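Long-range contact in penicillin-binding protein 1A (Mycobacterium tuberculosis, PDB 5CXW), which builds and cross-links cell-wall peptidoglycan, its penicillin-sensitive transpeptidase domain, the part in this structure, joining the peptide subunits: residues Thr36-Val49 against Val64-Tyr78. Residues are numbered along the deposited sequence; the frame is centred on the assembly and turned at random.
Sequences TIDPQAQRAAEKAV and VVSIDPHNGAVRAYY
Over one face of the Tyr78 ring sits CG2 of Val49, a CH-pi contact 4.2 Å from the centroid. Val49 CG1 lies 3.6 Å from Tyr78 CE2, and Glu46 CG approaches the ring obliquely. Tyr78 and the Gln42 amide join helix 39-49 to strand 74-78, while Arg75 holds the loop leading into the helix. The Arg75 guanidinium has Ala73 CB over one face and the carbonyl of Thr36 at its edge: NH1 donates to a lone pair of Thr36 O (2.9 Å), virtually in the guanidinium plane. NH2 forms a salt bridge with Asp68 OD2, and the two bonds together fix the rotation of the group. The Gln42 amide grips both polar backbone atoms of Tyr77. Its OE1 receives Tyr77 N on a lone pair at 2.8 Å, and its NE2 reaches Tyr77 O from above the carbonyl plane. A bend at chi2 (65°) turns the amide to the strand, and Glu46 OE2 takes a nearly straight bond (176°) from the same NE2.

In this transpeptidase domain, strand 74-78 borders a five-stranded antiparallel sheet and pairs with strand 60-67, where Arg75 and Ala76 opposite Ser66 make a classic beta bulge. Arg75 O accepts Asp38 N (2.9 Å) just where Asp38 N-caps the helix. Beneath the helix, Ala41 and Ala45 rest on Ala76 CB. Ahead of the helix, Thr36 OG1 donates to Val74 O (2.6 Å).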
# COMPACT_ATOMS: atom_id res chain seq x y z
N THR A 36 10.27 -16.24 4.46
CA THR A 36 10.78 -14.89 4.67
C THR A 36 10.22 -14.21 5.92
O THR A 36 10.70 -13.13 6.29
CB THR A 36 10.41 -14.02 3.48
OG1 THR A 36 9.00 -14.11 3.22
CG2 THR A 36 11.16 -14.39 2.23
N ILE A 37 9.17 -14.78 6.48
CA ILE A 37 8.49 -14.19 7.60
C ILE A 37 9.49 -13.90 8.75
O ILE A 37 10.34 -14.73 9.07
CB ILE A 37 7.31 -15.07 8.08
CG1 ILE A 37 6.28 -15.29 6.95
CG2 ILE A 37 6.66 -14.42 9.28
CD1 ILE A 37 5.58 -14.04 6.45
N ASP A 38 9.39 -12.71 9.33
CA ASP A 38 10.16 -12.34 10.51
C ASP A 38 9.24 -12.48 11.70
O ASP A 38 8.25 -11.75 11.81
CB ASP A 38 10.66 -10.90 10.36
CG ASP A 38 11.40 -10.39 11.58
OD1 ASP A 38 11.57 -11.10 12.53
OD2 ASP A 38 11.78 -9.25 11.63
N PRO A 39 9.56 -13.38 12.64
CA PRO A 39 8.62 -13.57 13.75
C PRO A 39 8.29 -12.34 14.53
O PRO A 39 7.14 -12.17 14.96
CB PRO A 39 9.38 -14.56 14.65
CG PRO A 39 10.11 -15.40 13.65
CD PRO A 39 10.58 -14.45 12.59
N GLN A 40 9.27 -11.47 14.71
CA GLN A 40 9.06 -10.24 15.45
C GLN A 40 8.05 -9.36 14.72
O GLN A 40 7.18 -8.74 15.38
CB GLN A 40 10.37 -9.48 15.69
CG GLN A 40 10.25 -8.17 16.45
CD GLN A 40 11.57 -7.50 16.72
OE1 GLN A 40 12.57 -8.15 17.05
NE2 GLN A 40 11.58 -6.19 16.69
N ALA A 41 8.17 -9.28 13.39
CA ALA A 41 7.20 -8.47 12.59
C ALA A 41 5.83 -9.11 12.58
O ALA A 41 4.79 -8.45 12.78
CB ALA A 41 7.71 -8.25 11.17
N GLN A 42 5.82 -10.41 12.40
CA GLN A 42 4.55 -11.17 12.39
C GLN A 42 3.81 -11.06 13.68
O GLN A 42 2.61 -10.83 13.66
CB GLN A 42 4.78 -12.63 12.03
CG GLN A 42 3.52 -13.45 11.76
CD GLN A 42 2.75 -12.98 10.54
OE1 GLN A 42 3.32 -12.47 9.60
NE2 GLN A 42 1.44 -13.22 10.56
N ARG A 43 4.50 -11.25 14.81
CA ARG A 43 3.87 -11.10 16.13
C ARG A 43 3.31 -9.68 16.34
O ARG A 43 2.20 -9.50 16.90
CB ARG A 43 4.85 -11.49 17.25
CG ARG A 43 5.15 -13.03 17.34
CD ARG A 43 5.98 -13.49 18.56
NE ARG A 43 6.55 -12.28 19.10
CZ ARG A 43 7.79 -11.80 18.91
NH1 ARG A 43 8.05 -10.54 19.38
NH2 ARG A 43 8.78 -12.58 18.31
N ALA A 44 4.05 -8.68 15.88
CA ALA A 44 3.62 -7.26 16.03
C ALA A 44 2.35 -7.03 15.23
O ALA A 44 1.39 -6.38 15.74
CB ALA A 44 4.71 -6.28 15.60
N ALA A 45 2.27 -7.58 14.03
CA ALA A 45 1.07 -7.39 13.18
C ALA A 45 -0.13 -8.07 13.80
O ALA A 45 -1.21 -7.46 13.87
CB ALA A 45 1.28 -7.94 11.77
N GLU A 46 0.04 -9.33 14.22
CA GLU A 46 -1.04 -10.10 14.83
C GLU A 46 -1.56 -9.45 16.12
O GLU A 46 -2.80 -9.34 16.32
CB GLU A 46 -0.63 -11.57 15.04
CG GLU A 46 -0.45 -12.32 13.74
CD GLU A 46 -0.16 -13.82 13.87
OE1 GLU A 46 -0.47 -14.41 14.93
OE2 GLU A 46 0.34 -14.44 12.91
N LYS A 47 -0.65 -9.01 16.95
CA LYS A 47 -1.00 -8.28 18.16
C LYS A 47 -1.78 -6.99 17.90
O LYS A 47 -2.74 -6.66 18.64
CB LYS A 47 0.25 -7.97 18.97
CG LYS A 47 -0.08 -7.30 20.28
CD LYS A 47 1.18 -6.99 21.12
CE LYS A 47 0.90 -5.92 22.21
NZ LYS A 47 -0.08 -4.79 21.92
N ALA A 48 -1.33 -6.24 16.89
CA ALA A 48 -1.94 -4.97 16.56
C ALA A 48 -3.36 -5.19 16.06
O ALA A 48 -4.31 -4.49 16.50
CB ALA A 48 -1.15 -4.27 15.50
N VAL A 49 -3.54 -6.16 15.17
CA VAL A 49 -4.88 -6.45 14.65
C VAL A 49 -5.80 -6.87 15.80
O VAL A 49 -6.93 -6.38 15.88
CB VAL A 49 -4.88 -7.54 13.55
CG1 VAL A 49 -6.31 -7.99 13.16
CG2 VAL A 49 -4.18 -7.04 12.32
N VAL A 64 -2.86 -7.01 6.80
CA VAL A 64 -1.57 -6.34 6.97
C VAL A 64 -0.51 -7.10 6.19
O VAL A 64 -0.39 -8.32 6.30
CB VAL A 64 -1.12 -6.35 8.44
CG1 VAL A 64 0.16 -5.55 8.63
CG2 VAL A 64 -2.20 -5.81 9.37
N VAL A 65 0.24 -6.41 5.36
CA VAL A 65 1.40 -6.99 4.69
C VAL A 65 2.60 -6.07 4.85
O VAL A 65 2.49 -4.86 4.61
CB VAL A 65 1.12 -7.21 3.19
CG1 VAL A 65 2.35 -7.86 2.53
CG2 VAL A 65 -0.09 -8.08 3.03
N SER A 66 3.74 -6.64 5.31
CA SER A 66 4.95 -5.91 5.45
C SER A 66 6.02 -6.55 4.56
O SER A 66 6.22 -7.81 4.64
CB SER A 66 5.45 -5.99 6.89
OG SER A 66 4.51 -5.41 7.81
N ILE A 67 6.68 -5.72 3.76
CA ILE A 67 7.70 -6.16 2.82
C ILE A 67 9.02 -5.42 3.05
O ILE A 67 9.05 -4.20 3.33
CB ILE A 67 7.20 -5.90 1.39
CG1 ILE A 67 6.12 -6.97 1.07
CG2 ILE A 67 8.32 -6.03 0.36
CD1 ILE A 67 5.36 -6.75 -0.18
N ASP A 68 10.12 -6.17 2.98
CA ASP A 68 11.47 -5.65 3.01
C ASP A 68 11.83 -4.98 1.67
O ASP A 68 11.96 -5.66 0.65
CB ASP A 68 12.43 -6.79 3.32
CG ASP A 68 13.86 -6.34 3.52
OD1 ASP A 68 14.20 -5.18 3.21
OD2 ASP A 68 14.63 -7.22 4.01
N PRO A 69 11.97 -3.63 1.64
CA PRO A 69 12.31 -3.00 0.38
C PRO A 69 13.65 -3.39 -0.23
O PRO A 69 13.91 -3.16 -1.43
CB PRO A 69 12.31 -1.48 0.75
CG PRO A 69 11.40 -1.39 1.95
CD PRO A 69 11.84 -2.63 2.71
N HIS A 70 14.55 -3.91 0.62
CA HIS A 70 15.86 -4.34 0.10
C HIS A 70 15.78 -5.52 -0.87
O HIS A 70 16.73 -5.76 -1.65
CB HIS A 70 16.82 -4.69 1.23
CG HIS A 70 16.96 -3.63 2.28
ND1 HIS A 70 17.19 -3.92 3.61
CD2 HIS A 70 16.99 -2.29 2.19
CE1 HIS A 70 17.28 -2.80 4.30
NE2 HIS A 70 17.17 -1.79 3.45
N ASN A 71 14.76 -6.33 -0.73
CA ASN A 71 14.70 -7.55 -1.53
C ASN A 71 13.36 -8.12 -1.88
O ASN A 71 13.31 -9.14 -2.53
CB ASN A 71 15.53 -8.59 -0.78
CG ASN A 71 15.05 -8.76 0.61
OD1 ASN A 71 13.92 -8.54 0.94
ND2 ASN A 71 15.98 -9.13 1.50
N GLY A 72 12.26 -7.50 -1.44
CA GLY A 72 10.91 -8.04 -1.76
C GLY A 72 10.41 -9.09 -0.81
O GLY A 72 9.29 -9.60 -0.98
N ALA A 73 11.19 -9.43 0.22
CA ALA A 73 10.80 -10.48 1.18
C ALA A 73 9.59 -10.08 1.99
O ALA A 73 9.50 -8.96 2.49
CB ALA A 73 11.98 -10.79 2.08
N VAL A 74 8.62 -10.98 2.10
CA VAL A 74 7.47 -10.74 2.94
C VAL A 74 7.83 -11.05 4.39
O VAL A 74 8.08 -12.21 4.78
CB VAL A 74 6.23 -11.51 2.47
CG1 VAL A 74 5.06 -11.24 3.49
CG2 VAL A 74 5.84 -11.19 1.05
N ARG A 75 7.82 -10.00 5.22
CA ARG A 75 8.18 -10.09 6.62
C ARG A 75 7.03 -10.32 7.57
O ARG A 75 7.22 -10.84 8.68
CB ARG A 75 8.94 -8.84 7.07
CG ARG A 75 10.20 -8.58 6.28
CD ARG A 75 11.13 -9.78 6.38
NE ARG A 75 12.45 -9.45 5.82
CZ ARG A 75 13.31 -10.37 5.32
NH1 ARG A 75 13.04 -11.68 5.32
NH2 ARG A 75 14.50 -9.98 4.83
N ALA A 76 5.84 -9.82 7.21
CA ALA A 76 4.66 -10.01 8.01
C ALA A 76 3.48 -10.09 7.06
O ALA A 76 3.43 -9.39 6.07
CB ALA A 76 4.46 -8.86 8.98
N TYR A 77 2.53 -10.93 7.40
CA TYR A 77 1.38 -11.21 6.52
C TYR A 77 0.22 -11.72 7.37
O TYR A 77 0.27 -12.85 7.93
CB TYR A 77 1.78 -12.29 5.49
CG TYR A 77 0.77 -12.55 4.39
CD1 TYR A 77 0.79 -11.79 3.23
CD2 TYR A 77 -0.21 -13.54 4.52
CE1 TYR A 77 -0.10 -12.02 2.21
CE2 TYR A 77 -1.10 -13.78 3.50
CZ TYR A 77 -1.03 -13.01 2.34
OH TYR A 77 -1.90 -13.26 1.36
N TYR A 78 -0.79 -10.86 7.49
CA TYR A 78 -2.00 -11.16 8.15
C TYR A 78 -3.12 -11.00 7.13
O TYR A 78 -3.43 -9.87 6.72
CB TYR A 78 -2.20 -10.22 9.35
CG TYR A 78 -3.52 -10.54 10.07
CD1 TYR A 78 -3.61 -11.54 11.04
CD2 TYR A 78 -4.70 -9.91 9.69
CE1 TYR A 78 -4.84 -11.83 11.66
CE2 TYR A 78 -5.89 -10.19 10.28
CZ TYR A 78 -5.97 -11.16 11.26
OH TYR A 78 -7.22 -11.41 11.82